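Nucleoside-diphosphate sugar epimerase (SulA family) (Corynebacterium glutamicum, PDB 3OH8) is probably an NAD(P)-dependent epimerase acting on nucleoside-diphosphate sugars, with a Rossmann-type cofactor-binding domain. Local coordinates at residues A[17-22]-A[167-172]; A[58-63]-A[81-86]; A[151-156]-A[175-180]; A[360-365]-A[417-422]. All coordinates share one frame; numbering follows the deposited sequence.

Interaction 1 (A[17-22]-A[167-172])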
loop_
_atom_site.group_PDB
_atom_site.type_symbol
_atom_site.label_atom_id
_atom_site.label_comp_id
_atom_site.label_asym_id
_atom_site.label_seq_id
_atom_site.Cartn_x
_atom_site.Cartn_y
_atom_site.Cartn_z
ATOM N N TRP A 17 -15.757 7.048 9.560
ATOM C CA TRP A 17 -15.879 6.113 10.672
ATOM C C TRP A 17 -15.967 4.689 10.149
ATOM O O TRP A 17 -15.247 3.778 10.597
ATOM C CB TRP A 17 -17.137 6.432 11.479
ATOM C CG TRP A 17 -17.407 5.410 12.526
ATOM C CD1 TRP A 17 -18.228 4.323 12.425
ATOM C CD2 TRP A 17 -16.825 5.361 13.831
ATOM N NE1 TRP A 17 -18.200 3.603 13.599
ATOM C CE2 TRP A 17 -17.346 4.221 14.477
ATOM C CE3 TRP A 17 -15.911 6.170 14.516
ATOM C CZ2 TRP A 17 -16.987 3.873 15.776
ATOM C CZ3 TRP A 17 -15.557 5.823 15.813
ATOM C CH2 TRP A 17 -16.099 4.687 16.430
ATOM N N ASP A 18 -16.866 4.507 9.192
ATOM C CA ASP A 18 -17.105 3.210 8.590
ATOM C C ASP A 18 -15.803 2.567 8.124
ATOM O O ASP A 18 -15.569 1.377 8.332
ATOM C CB ASP A 18 -18.000 3.398 7.379
ATOM C CG ASP A 18 -19.069 2.362 7.296
ATOM O OD1 ASP A 18 -20.197 2.674 7.740
ATOM O OD2 ASP A 18 -18.776 1.248 6.795
ATOM N N TRP A 19 -14.963 3.367 7.481
ATOM C CA TRP A 19 -13.691 2.875 6.932
ATOM C C TRP A 19 -12.808 2.258 8.026
ATOM O O TRP A 19 -12.148 1.224 7.815
ATOM C CB TRP A 19 -12.983 4.032 6.219
ATOM C CG TRP A 19 -11.691 3.674 5.513
ATOM C CD1 TRP A 19 -11.524 3.395 4.186
ATOM C CD2 TRP A 19 -10.394 3.592 6.112
ATOM N NE1 TRP A 19 -10.192 3.135 3.921
ATOM C CE2 TRP A 19 -9.484 3.249 5.086
ATOM C CE3 TRP A 19 -9.917 3.762 7.418
ATOM C CZ2 TRP A 19 -8.119 3.085 5.333
ATOM C CZ3 TRP A 19 -8.568 3.598 7.660
ATOM C CH2 TRP A 19 -7.681 3.261 6.622
ATOM N N HIS A 20 -12.800 2.892 9.197
ATOM C CA HIS A 20 -12.001 2.422 10.336
ATOM C C HIS A 20 -12.526 1.119 10.949
ATOM O O HIS A 20 -11.770 0.388 11.597
ATOM C CB HIS A 20 -11.922 3.499 11.432
ATOM C CG HIS A 20 -11.056 4.664 11.077
ATOM N ND1 HIS A 20 -11.482 5.687 10.252
ATOM C CD2 HIS A 20 -9.791 4.986 11.448
ATOM C CE1 HIS A 20 -10.516 6.576 10.122
ATOM N NE2 HIS A 20 -9.471 6.164 10.828
ATOM N N THR A 21 -13.803 0.815 10.737
ATOM C CA THR A 21 -14.382 -0.422 11.259
ATOM C C THR A 21 -14.056 -1.658 10.414
ATOM O O THR A 21 -14.258 -2.778 10.867
ATOM C CB THR A 21 -15.917 -0.335 11.357
ATOM O OG1 THR A 21 -16.481 -0.405 10.040
ATOM C CG2 THR A 21 -16.349 0.974 12.035
ATOM N N ARG A 22 -13.557 -1.470 9.192
ATOM C CA ARG A 22 -13.354 -2.603 8.286
ATOM C C ARG A 22 -12.029 -3.332 8.487
ATOM O O ARG A 22 -11.056 -2.756 8.968
ATOM C CB ARG A 22 -13.458 -2.153 6.830
ATOM C CG ARG A 22 -14.723 -1.374 6.525
ATOM C CD ARG A 22 -15.072 -1.441 5.059
ATOM N NE ARG A 22 -16.350 -0.794 4.782
ATOM C CZ ARG A 22 -16.481 0.361 4.139
ATOM N NH1 ARG A 22 -15.409 1.008 3.690
ATOM N NH2 ARG A 22 -17.690 0.870 3.938
ATOM N N LEU A 167 -8.344 -3.598 -0.510
ATOM C CA LEU A 167 -9.599 -4.212 -0.959
ATOM C C LEU A 167 -10.594 -4.356 0.191
ATOM O O LEU A 167 -11.778 -4.020 0.069
ATOM C CB LEU A 167 -9.330 -5.602 -1.528
ATOM C CG LEU A 167 -9.310 -5.860 -3.038
ATOM C CD1 LEU A 167 -9.433 -4.618 -3.875
ATOM C CD2 LEU A 167 -8.083 -6.667 -3.422
ATOM N N GLN A 168 -10.121 -4.896 1.305
ATOM C CA GLN A 168 -10.991 -5.041 2.460
ATOM C C GLN A 168 -11.502 -3.694 2.969
ATOM O O GLN A 168 -12.677 -3.571 3.305
ATOM C CB GLN A 168 -10.303 -5.842 3.560
ATOM C CG GLN A 168 -10.022 -7.278 3.127
ATOM C CD GLN A 168 -9.093 -8.005 4.075
ATOM O OE1 GLN A 168 -8.224 -7.397 4.697
ATOM N NE2 GLN A 168 -9.265 -9.316 4.182
ATOM N N THR A 169 -10.655 -2.670 3.025
ATOM C CA THR A 169 -11.182 -1.376 3.487
ATOM C C THR A 169 -12.171 -0.781 2.484
ATOM O O THR A 169 -12.979 0.081 2.830
ATOM C CB THR A 169 -10.078 -0.359 3.772
ATOM O OG1 THR A 169 -9.261 -0.203 2.601
ATOM C CG2 THR A 169 -9.224 -0.835 4.920
ATOM N N GLY A 170 -12.116 -1.255 1.245
ATOM C CA GLY A 170 -13.056 -0.825 0.227
ATOM C C GLY A 170 -14.343 -1.628 0.250
ATOM O O GLY A 170 -15.264 -1.360 -0.514
ATOM N N GLY A 171 -14.414 -2.635 1.108
ATOM C CA GLY A 171 -15.648 -3.397 1.238
ATOM C C GLY A 171 -15.725 -4.615 0.336
ATOM O O GLY A 171 -16.768 -5.262 0.260
ATOM N N HIS A 172 -14.631 -4.925 -0.362
ATOM C CA HIS A 172 -14.574 -6.133 -1.174
ATOM C C HIS A 172 -14.133 -7.329 -0.359
ATOM O O HIS A 172 -13.536 -7.175 0.703
ATOM C CB HIS A 172 -13.628 -5.942 -2.358
ATOM C CG HIS A 172 -13.999 -4.790 -3.231
ATOM N ND1 HIS A 172 -15.029 -4.857 -4.143
ATOM C CD2 HIS A 172 -13.490 -3.539 -3.320
ATOM C CE1 HIS A 172 -15.134 -3.697 -4.767
ATOM N NE2 HIS A 172 -14.214 -2.880 -4.287
HETATM O O HOH W 1 -8.455 2.122 1.735
#

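Interaction 2 (A[58-63]-A[81-86])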
loop_
_atom_site.group_PDB
_atom_site.type_symbol
_atom_site.label_atom_id
_atom_site.label_comp_id
_atom_site.label_asym_id
_atom_site.label_seq_id
_atom_site.Cartn_x
_atom_site.Cartn_y
_atom_site.Cartn_z
ATOM N N LEU A 58 9.314 -10.347 19.522
ATOM C CA LEU A 58 8.442 -9.675 20.480
ATOM C C LEU A 58 7.084 -9.311 19.866
ATOM O O LEU A 58 6.928 -9.275 18.635
ATOM C CB LEU A 58 9.108 -8.422 21.051
ATOM C CG LEU A 58 10.339 -8.583 21.947
ATOM C CD1 LEU A 58 10.827 -7.219 22.414
ATOM C CD2 LEU A 58 10.025 -9.469 23.138
ATOM N N LYS A 59 6.108 -9.047 20.734
ATOM C CA LYS A 59 4.755 -8.726 20.292
ATOM C C LYS A 59 4.108 -7.656 21.146
ATOM O O LYS A 59 4.342 -7.569 22.352
ATOM C CB LYS A 59 3.881 -9.980 20.245
ATOM C CG LYS A 59 4.343 -10.961 19.200
ATOM C CD LYS A 59 3.451 -12.173 19.099
ATOM C CE LYS A 59 4.131 -13.250 18.261
ATOM N NZ LYS A 59 3.210 -14.360 17.891
ATOM N N TRP A 60 3.298 -6.825 20.504
ATOM C CA TRP A 60 2.574 -5.791 21.212
ATOM C C TRP A 60 1.089 -6.133 21.198
ATOM O O TRP A 60 0.501 -6.349 20.133
ATOM C CB TRP A 60 2.827 -4.433 20.562
ATOM C CG TRP A 60 2.198 -3.296 21.291
ATOM C CD1 TRP A 60 2.189 -3.094 22.639
ATOM C CD2 TRP A 60 1.494 -2.187 20.715
ATOM N NE1 TRP A 60 1.522 -1.931 22.939
ATOM C CE2 TRP A 60 1.086 -1.356 21.776
ATOM C CE3 TRP A 60 1.172 -1.818 19.412
ATOM C CZ2 TRP A 60 0.373 -0.179 21.569
ATOM C CZ3 TRP A 60 0.461 -0.647 19.208
ATOM C CH2 TRP A 60 0.073 0.158 20.280
ATOM N N VAL A 61 0.496 -6.195 22.386
ATOM C CA VAL A 61 -0.912 -6.533 22.527
ATOM C C VAL A 61 -1.683 -5.246 22.774
ATOM O O VAL A 61 -1.627 -4.684 23.860
ATOM C CB VAL A 61 -1.149 -7.500 23.700
ATOM C CG1 VAL A 61 -2.637 -7.815 23.847
ATOM C CG2 VAL A 61 -0.341 -8.780 23.499
ATOM N N ALA A 62 -2.376 -4.767 21.748
ATOM C CA ALA A 62 -3.174 -3.560 21.881
ATOM C C ALA A 62 -4.617 -3.941 22.152
ATOM O O ALA A 62 -5.080 -4.987 21.704
ATOM C CB ALA A 62 -3.073 -2.713 20.623
ATOM N N ARG A 63 -5.326 -3.086 22.879
ATOM C CA ARG A 63 -6.686 -3.387 23.298
ATOM C C ARG A 63 -7.556 -2.149 23.096
ATOM O O ARG A 63 -7.136 -1.047 23.415
ATOM C CB ARG A 63 -6.652 -3.765 24.783
ATOM C CG ARG A 63 -7.734 -4.724 25.256
ATOM C CD ARG A 63 -7.483 -5.114 26.714
ATOM N NE ARG A 63 -8.722 -5.313 27.460
ATOM C CZ ARG A 63 -9.375 -4.349 28.103
ATOM N NH1 ARG A 63 -8.913 -3.102 28.094
ATOM N NH2 ARG A 63 -10.496 -4.632 28.756
ATOM N N THR A 81 0.779 -3.769 28.933
ATOM C CA THR A 81 2.080 -4.401 29.134
ATOM C C THR A 81 3.153 -3.752 28.277
ATOM O O THR A 81 2.867 -3.184 27.233
ATOM C CB THR A 81 2.043 -5.909 28.840
ATOM O OG1 THR A 81 1.270 -6.153 27.658
ATOM C CG2 THR A 81 1.426 -6.653 30.008
ATOM N N ALA A 82 4.398 -3.870 28.717
ATOM C CA ALA A 82 5.494 -3.117 28.127
ATOM C C ALA A 82 6.520 -3.990 27.413
ATOM O O ALA A 82 7.592 -4.245 27.956
ATOM C CB ALA A 82 6.188 -2.301 29.214
ATOM N N PRO A 83 6.209 -4.446 26.191
ATOM C CA PRO A 83 7.216 -5.203 25.434
ATOM C C PRO A 83 8.500 -4.384 25.282
ATOM O O PRO A 83 9.604 -4.927 25.347
ATOM C CB PRO A 83 6.544 -5.417 24.078
ATOM C CG PRO A 83 5.084 -5.377 24.378
ATOM C CD PRO A 83 4.912 -4.388 25.497
ATOM N N VAL A 84 8.337 -3.082 25.074
ATOM C CA VAL A 84 9.438 -2.129 25.120
ATOM C C VAL A 84 8.907 -0.853 25.769
ATOM O O VAL A 84 7.722 -0.541 25.646
ATOM C CB VAL A 84 9.992 -1.814 23.717
ATOM C CG1 VAL A 84 10.442 -3.096 23.032
ATOM C CG2 VAL A 84 8.948 -1.094 22.870
ATOM N N LYS A 85 9.768 -0.125 26.471
ATOM C CA LYS A 85 9.324 1.056 27.210
ATOM C C LYS A 85 8.616 2.086 26.337
ATOM O O LYS A 85 7.650 2.718 26.772
ATOM C CB LYS A 85 10.488 1.710 27.959
ATOM C CG LYS A 85 10.824 1.032 29.276
ATOM C CD LYS A 85 11.390 2.016 30.298
ATOM C CE LYS A 85 12.885 1.816 30.509
ATOM N NZ LYS A 85 13.344 2.379 31.813
ATOM N N ALA A 86 9.095 2.249 25.110
ATOM C CA ALA A 86 8.536 3.234 24.194
ATOM C C ALA A 86 7.087 2.931 23.819
ATOM O O ALA A 86 6.304 3.839 23.542
ATOM C CB ALA A 86 9.388 3.315 22.935
HETATM O O HOH W 2 1.946 -5.668 24.895
#

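Interaction 3 (A[151-156]-A[175-180])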
loop_
_atom_site.group_PDB
_atom_site.type_symbol
_atom_site.label_atom_id
_atom_site.label_comp_id
_atom_site.label_asym_id
_atom_site.label_seq_id
_atom_site.Cartn_x
_atom_site.Cartn_y
_atom_site.Cartn_z
ATOM N N ALA A 151 -9.936 -13.398 -5.638
ATOM C CA ALA A 151 -8.959 -14.401 -5.236
ATOM C C ALA A 151 -7.580 -13.820 -5.491
ATOM O O ALA A 151 -7.352 -13.210 -6.537
ATOM C CB ALA A 151 -9.149 -15.699 -6.034
ATOM N N ILE A 152 -6.664 -14.000 -4.543
ATOM C CA ILE A 152 -5.325 -13.433 -4.662
ATOM C C ILE A 152 -4.236 -14.419 -4.267
ATOM O O ILE A 152 -4.290 -14.991 -3.189
ATOM C CB ILE A 152 -5.184 -12.181 -3.769
ATOM C CG1 ILE A 152 -6.282 -11.163 -4.083
ATOM C CG2 ILE A 152 -3.829 -11.534 -3.960
ATOM C CD1 ILE A 152 -6.066 -9.803 -3.398
ATOM N N THR A 153 -3.259 -14.627 -5.149
ATOM C CA THR A 153 -2.036 -15.325 -4.777
ATOM C C THR A 153 -1.004 -14.278 -4.402
ATOM O O THR A 153 -1.078 -13.137 -4.846
ATOM C CB THR A 153 -1.432 -16.174 -5.947
ATOM O OG1 THR A 153 -0.924 -15.305 -6.961
ATOM C CG2 THR A 153 -2.485 -17.116 -6.567
ATOM N N GLY A 154 -0.024 -14.666 -3.599
ATOM C CA GLY A 154 0.981 -13.728 -3.140
ATOM C C GLY A 154 0.400 -12.737 -2.146
ATOM O O GLY A 154 0.945 -11.652 -1.959
ATOM N N SER A 155 -0.701 -13.108 -1.497
ATOM C CA SER A 155 -1.408 -12.167 -0.617
ATOM C C SER A 155 -0.622 -11.862 0.660
ATOM O O SER A 155 -0.963 -10.950 1.409
ATOM C CB SER A 155 -2.792 -12.714 -0.257
ATOM O OG SER A 155 -2.685 -13.852 0.594
ATOM N N ARG A 156 0.424 -12.634 0.926
ATOM C CA ARG A 156 1.224 -12.403 2.129
ATOM C C ARG A 156 2.505 -11.618 1.867
ATOM O O ARG A 156 3.181 -11.193 2.808
ATOM C CB ARG A 156 1.562 -13.729 2.793
ATOM C CG ARG A 156 0.338 -14.428 3.348
ATOM C CD ARG A 156 0.667 -15.832 3.829
ATOM N NE ARG A 156 -0.485 -16.419 4.503
ATOM C CZ ARG A 156 -0.547 -17.677 4.916
ATOM N NH1 ARG A 156 0.489 -18.485 4.718
ATOM N NH2 ARG A 156 -1.645 -18.124 5.522
ATOM N N ILE A 175 -10.310 -13.683 -1.195
ATOM C CA ILE A 175 -9.999 -15.073 -0.923
ATOM C C ILE A 175 -8.507 -15.269 -1.129
ATOM O O ILE A 175 -8.014 -15.214 -2.253
ATOM C CB ILE A 175 -10.748 -16.036 -1.846
ATOM C CG1 ILE A 175 -12.261 -15.825 -1.728
ATOM C CG2 ILE A 175 -10.377 -17.470 -1.490
ATOM C CD1 ILE A 175 -13.063 -16.583 -2.786
ATOM N N GLN A 176 -7.786 -15.482 -0.036
ATOM C CA GLN A 176 -6.345 -15.618 -0.117
ATOM C C GLN A 176 -5.975 -17.045 -0.508
ATOM O O GLN A 176 -6.378 -18.012 0.162
ATOM C CB GLN A 176 -5.696 -15.217 1.207
ATOM C CG GLN A 176 -5.867 -13.739 1.545
ATOM C CD GLN A 176 -5.345 -13.380 2.923
ATOM O OE1 GLN A 176 -6.108 -12.957 3.793
ATOM N NE2 GLN A 176 -4.042 -13.543 3.130
ATOM N N LEU A 177 -5.249 -17.170 -1.617
ATOM C CA LEU A 177 -4.751 -18.473 -2.064
ATOM C C LEU A 177 -3.333 -18.620 -1.558
ATOM O O LEU A 177 -2.428 -17.961 -2.056
ATOM C CB LEU A 177 -4.779 -18.576 -3.597
ATOM C CG LEU A 177 -6.112 -18.113 -4.212
ATOM C CD1 LEU A 177 -6.112 -18.146 -5.750
ATOM C CD2 LEU A 177 -7.286 -18.915 -3.648
ATOM N N VAL A 178 -3.135 -19.473 -0.555
ATOM C CA VAL A 178 -1.846 -19.504 0.133
ATOM C C VAL A 178 -1.087 -20.809 -0.046
ATOM O O VAL A 178 -1.674 -21.873 -0.264
ATOM C CB VAL A 178 -2.001 -19.181 1.646
ATOM C CG1 VAL A 178 -2.629 -17.799 1.820
ATOM C CG2 VAL A 178 -2.855 -20.243 2.324
ATOM N N ARG A 179 0.231 -20.728 0.052
ATOM C CA ARG A 179 1.047 -21.899 -0.234
ATOM C C ARG A 179 1.306 -22.766 0.991
ATOM O O ARG A 179 1.799 -23.882 0.872
ATOM C CB ARG A 179 2.339 -21.488 -0.925
ATOM C CG ARG A 179 2.080 -20.854 -2.284
ATOM C CD ARG A 179 3.354 -20.514 -2.995
ATOM N NE ARG A 179 4.305 -19.865 -2.104
ATOM C CZ ARG A 179 5.603 -20.154 -2.073
ATOM N NH1 ARG A 179 6.093 -21.078 -2.890
ATOM N NH2 ARG A 179 6.406 -19.522 -1.224
ATOM N N LYS A 180 0.956 -22.267 2.169
ATOM C CA LYS A 180 1.115 -23.060 3.388
ATOM C C LYS A 180 0.330 -22.431 4.522
ATOM O O LYS A 180 -0.102 -21.281 4.426
ATOM C CB LYS A 180 2.592 -23.175 3.779
ATOM C CG LYS A 180 3.235 -21.848 4.170
ATOM C CD LYS A 180 4.712 -22.010 4.494
ATOM C CE LYS A 180 5.342 -20.680 4.886
ATOM N NZ LYS A 180 6.699 -20.857 5.491
HETATM O O HOH W 3 0.660 -17.266 -2.777
HETATM O O HOH W 4 -1.634 -15.727 -0.975
#

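Interaction 4 (A[360-365]-A[417-422])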
loop_
_atom_site.group_PDB
_atom_site.type_symbol
_atom_site.label_atom_id
_atom_site.label_comp_id
_atom_site.label_asym_id
_atom_site.label_seq_id
_atom_site.Cartn_x
_atom_site.Cartn_y
_atom_site.Cartn_z
ATOM N N GLY A 360 -4.713 -5.878 -21.216
ATOM C CA GLY A 360 -3.409 -5.922 -21.871
ATOM C C GLY A 360 -2.320 -5.464 -20.916
ATOM O O GLY A 360 -2.537 -5.411 -19.696
ATOM N N PRO A 361 -1.141 -5.131 -21.454
ATOM C CA PRO A 361 -0.026 -4.676 -20.614
ATOM C C PRO A 361 -0.267 -3.285 -20.014
ATOM O O PRO A 361 -0.765 -2.400 -20.701
ATOM C CB PRO A 361 1.148 -4.612 -21.596
ATOM C CG PRO A 361 0.494 -4.368 -22.945
ATOM C CD PRO A 361 -0.789 -5.166 -22.888
ATOM N N ILE A 362 0.065 -3.108 -18.737
ATOM C CA ILE A 362 0.009 -1.798 -18.108
ATOM C C ILE A 362 1.353 -1.523 -17.439
ATOM O O ILE A 362 1.793 -2.314 -16.613
ATOM C CB ILE A 362 -1.069 -1.766 -17.025
ATOM C CG1 ILE A 362 -2.444 -2.097 -17.623
ATOM C CG2 ILE A 362 -1.084 -0.419 -16.361
ATOM C CD1 ILE A 362 -2.958 -1.040 -18.622
ATOM N N ASN A 363 2.034 -0.440 -17.815
ATOM C CA ASN A 363 3.256 -0.068 -17.107
ATOM C C ASN A 363 2.880 0.523 -15.748
ATOM O O ASN A 363 2.331 1.626 -15.678
ATOM C CB ASN A 363 4.092 0.942 -17.902
ATOM C CG ASN A 363 4.788 0.320 -19.118
ATOM O OD1 ASN A 363 5.301 1.034 -19.987
ATOM N ND2 ASN A 363 4.824 -0.999 -19.174
ATOM N N ALA A 364 3.147 -0.208 -14.671
ATOM C CA ALA A 364 2.861 0.324 -13.337
ATOM C C ALA A 364 4.128 0.955 -12.802
ATOM O O ALA A 364 4.889 0.326 -12.072
ATOM C CB ALA A 364 2.365 -0.767 -12.406
ATOM N N VAL A 365 4.359 2.194 -13.218
ATOM C CA VAL A 365 5.545 2.953 -12.863
ATOM C C VAL A 365 5.081 4.382 -12.656
ATOM O O VAL A 365 4.104 4.811 -13.257
ATOM C CB VAL A 365 6.593 2.940 -14.014
ATOM C CG1 VAL A 365 7.008 1.496 -14.357
ATOM C CG2 VAL A 365 6.040 3.663 -15.252
ATOM N N PRO A 417 4.256 5.370 -17.859
ATOM C CA PRO A 417 2.916 4.802 -17.668
ATOM C C PRO A 417 1.948 5.392 -18.692
ATOM O O PRO A 417 0.979 6.065 -18.339
ATOM C CB PRO A 417 2.556 5.233 -16.245
ATOM C CG PRO A 417 3.292 6.558 -16.066
ATOM C CD PRO A 417 4.549 6.470 -16.919
ATOM N N ALA A 418 2.223 5.144 -19.967
ATOM C CA ALA A 418 1.466 5.786 -21.043
ATOM C C ALA A 418 -0.014 5.415 -21.024
ATOM O O ALA A 418 -0.884 6.273 -21.198
ATOM C CB ALA A 418 2.082 5.446 -22.409
ATOM N N ALA A 419 -0.292 4.133 -20.815
ATOM C CA ALA A 419 -1.659 3.643 -20.825
ATOM C C ALA A 419 -2.481 4.284 -19.692
ATOM O O ALA A 419 -3.646 4.651 -19.880
ATOM C CB ALA A 419 -1.662 2.131 -20.713
ATOM N N LEU A 420 -1.873 4.426 -18.518
ATOM C CA LEU A 420 -2.565 5.042 -17.388
ATOM C C LEU A 420 -2.780 6.547 -17.607
ATOM O O LEU A 420 -3.855 7.082 -17.326
ATOM C CB LEU A 420 -1.802 4.786 -16.088
ATOM C CG LEU A 420 -1.871 3.323 -15.634
ATOM C CD1 LEU A 420 -0.915 3.054 -14.491
ATOM C CD2 LEU A 420 -3.311 2.963 -15.256
ATOM N N GLU A 421 -1.753 7.223 -18.110
ATOM C CA GLU A 421 -1.865 8.650 -18.399
ATOM C C GLU A 421 -2.964 8.893 -19.435
ATOM O O GLU A 421 -3.693 9.879 -19.346
ATOM C CB GLU A 421 -0.530 9.225 -18.867
ATOM C CG GLU A 421 0.512 9.329 -17.755
ATOM C CD GLU A 421 1.916 9.578 -18.280
ATOM O OE1 GLU A 421 2.217 9.169 -19.423
ATOM O OE2 GLU A 421 2.727 10.167 -17.536
ATOM N N ASN A 422 -3.087 7.983 -20.401
ATOM C CA ASN A 422 -4.122 8.090 -21.424
ATOM C C ASN A 422 -5.518 7.945 -20.838
ATOM O O ASN A 422 -6.487 8.475 -21.391
ATOM C CB ASN A 422 -3.916 7.052 -22.520
ATOM C CG ASN A 422 -2.785 7.423 -23.462
ATOM O OD1 ASN A 422 -2.385 8.585 -23.538
ATOM N ND2 ASN A 422 -2.263 6.434 -24.183
HETATM O O HOH W 5 0.477 2.758 -17.823
#

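Interaction 1 (A[17-22]-A[167-172])
The carbonyl oxygen of Thr-169 receives the guanidinium group of Arg-22, with NH1 of Arg-22 standing 2.7 Å from O of Thr-169. The bond is short but bent, its N-H...O angle being 139°, and NH1 is tilted moderately from the carbonyl plane, while the oxygen lies near the edge of the guanidinium group. Arg-22 reaches this position with its chain extended from CG to NE, so that CD also passes close by the same oxygen, 3.4 Å from O of Thr-169. At the other end of the guanidinium, NH2 of Arg-22 forms a salt bridge with OD2 of Asp-18, 3.1 Å away, one turn earlier in its own segment; two partners thus fix the rotation of the group. The carbonyl belongs to the last turn of helix 158-169, which closes in a Schellman motif with Gly-171 at positive phi, and a cationic group placed here would probably interact favourably with the negative end of the helix dipole. Beside this bond the Thr-169 side chain runs alongside the Trp-19 indole, both directed alike. CB of Thr-169 comes within 3.5 Å of NE1 of Trp-19, while CG2 of Thr-169 sits 3.9 Å above the indole plane, toward its rim. A water in the plane of the indole accepts from NE1 of Trp-19 and donates to OG1 of Thr-169, the latter over 2.6 Å. That hydroxyl also bonds to the carbonyl of Gln-166 in its own helix, and helices 25-29 and 119-139 pack against Trp-19.

Interaction 2 (A[58-63]-A[81-86])
Pro-83 presses its ring against the start of strand 59-64 and buries more surface than any other residue of the two segments. Its CG is the leading atom, 3.1 Å from O of Lys-59, and CB of Pro-83 follows at 3.5 Å from the same oxygen. This is a tight approach of a ring carbon to a carbonyl and involves no hydrogen bond. From there the ring leans on Trp-60: CG of Pro-83 lies 4.1 Å from CD1 of Trp-60, close to the plane of the indole, so the proline meets an edge of the aromatic system. With CG of Trp-60 anti to its backbone N (chi1 -176°), the indole is carried beside the residue's own carbonyl carbon, and its pyrrole corner CD1 is left facing the proline. Leu-58 adds the next largest area through one methyl. CD1 of Leu-58 touches CG1 of Val-84 at 4.2 Å, the two side chains crossing at a slant, and approaches O of Pro-83 at 3.9 Å. One water supplies a polar link, accepting from N of Val-61 over 2.9 Å and hydrogen-bonding to OG1 of Thr-81 as well. The contact lies at the surface, where the loop leaving strand 74-78 continues alongside the beginning of strand 59-64, its antiparallel neighbour in the sheet, before the chain enters strand 91-99. Beyond it, Trp-60 packs on Phe-52 of strand 49-53 and meets Trp-90 edge to face just before strand 91-99.

Interaction 3 (A[151-156]-A[175-180])
Arg-156 crosses Val-178 at about a right angle and ends at the carbonyl of Lys-180. Its CB leaves the backbone with CG anti to the carbonyl carbon (chi1 -67°), and the chain then runs extended through CD to NE, which is 3.7 Å from CG1 of Val-178. At CZ the guanidinium spreads over that methyl, so that CG1 of Val-178 sits 3.6 Å from its plane, toward the rim. The tip is polar: NH1 of Arg-156 donates to O of Lys-180 over 2.9 Å, a bent bond of 142°, and NH2 is held by the carbonyl of Glu-181. The loop before this arginine is bridged by water, for O of Leu-177 receives two water molecules, one also bound to N of Gly-154 and the other to N and OG of Ser-155. The turn at Gly-154 to Arg-156 begins the glycine-rich loop that in relatives binds the dinucleotide cofactor, and probably does so here. Upstream the two segments are parallel strands. N of Ile-152 donates to O of Ile-175 over 2.9 Å, and O of Ile-152 accepts from N of Leu-177 over 2.9 Å, nearly straight at 168°. CD1 of Leu-177 lies 3.9 Å from both CB of Ala-151 and CG2 of Thr-153 on their common face. Helix 158-169 links the two strands in the first beta-alpha-beta unit of the Rossmann-type fold and covers the face that carries Ile-152 through Thr-164 and Leu-167. Strand 204-207 pairs with the other edge of 149-153, and strand 187-188 lies beyond 173-178.

Interaction 4 (A[360-365]-A[417-422])
Pro-417 offers its ring as a bump that sits in the dip formed by CG2 and O of Val-365 and O of Asn-363. CD of Pro-417 packs 3.6 Å from CG2 of Val-365, and CB of Pro-417 approaches O of Val-365 at 3.4 Å and O of Asn-363 at 3.7 Å. The carbonyl of Val-365 is buried here without a hydrogen-bonding partner. A second interlock is formed by the first residues of the helix. The two branches of Ile-362 reach two successive helix residues: CD1 of Ile-362 fits against the small CB of Ala-419 at 4.0 Å, while CG2 of Ile-362 rests 3.9 Å from CG of Leu-420, near the fork of that side chain. Ile-362 and Leu-420 cross at about a right angle, as do the axes of strand 360-364 and helix 418-422 (91°). Between the two interlocks, a water donates to O of Asn-363 and accepts from N of Leu-420 in the first turn of the helix, which Pro-417 opens as N-cap. Glu-269 reinforces the join by accepting from the backbone N of both Asn-363 and Ala-419. The contact attaches helix 418-422, in the C-terminal DUF1731 part, to strand 360-364 of the Rossmann-type sheet. That strand pairs in parallel with strand 298-308, and helix 342-354 packs against both Ala-364 and Leu-420.

In the fold
From the N terminus, interaction 1 opens first, at the end of helix 13-21, and closes only at helix 158-169, joining the N-terminal part of the chain to the Rossmann-type part. Interaction 2 is enclosed within that long loop and closes a short one of its own inside the antiparallel sheet. Interaction 3 crosses interaction 1, because 151-156 precedes 167-172 and 175-180 follows it; the two meet through helix 158-169, whose end enters interaction 1 and which connects the strands of interaction 3. Interaction 4 comes last, closing a loop of about fifty residues and tying strand 360-364 to helix 418-422 of the DUF1731 part. It shares the mixed sheet with interaction 3, whereas interactions 2 and 4 lie on opposite sides of the chain's centre.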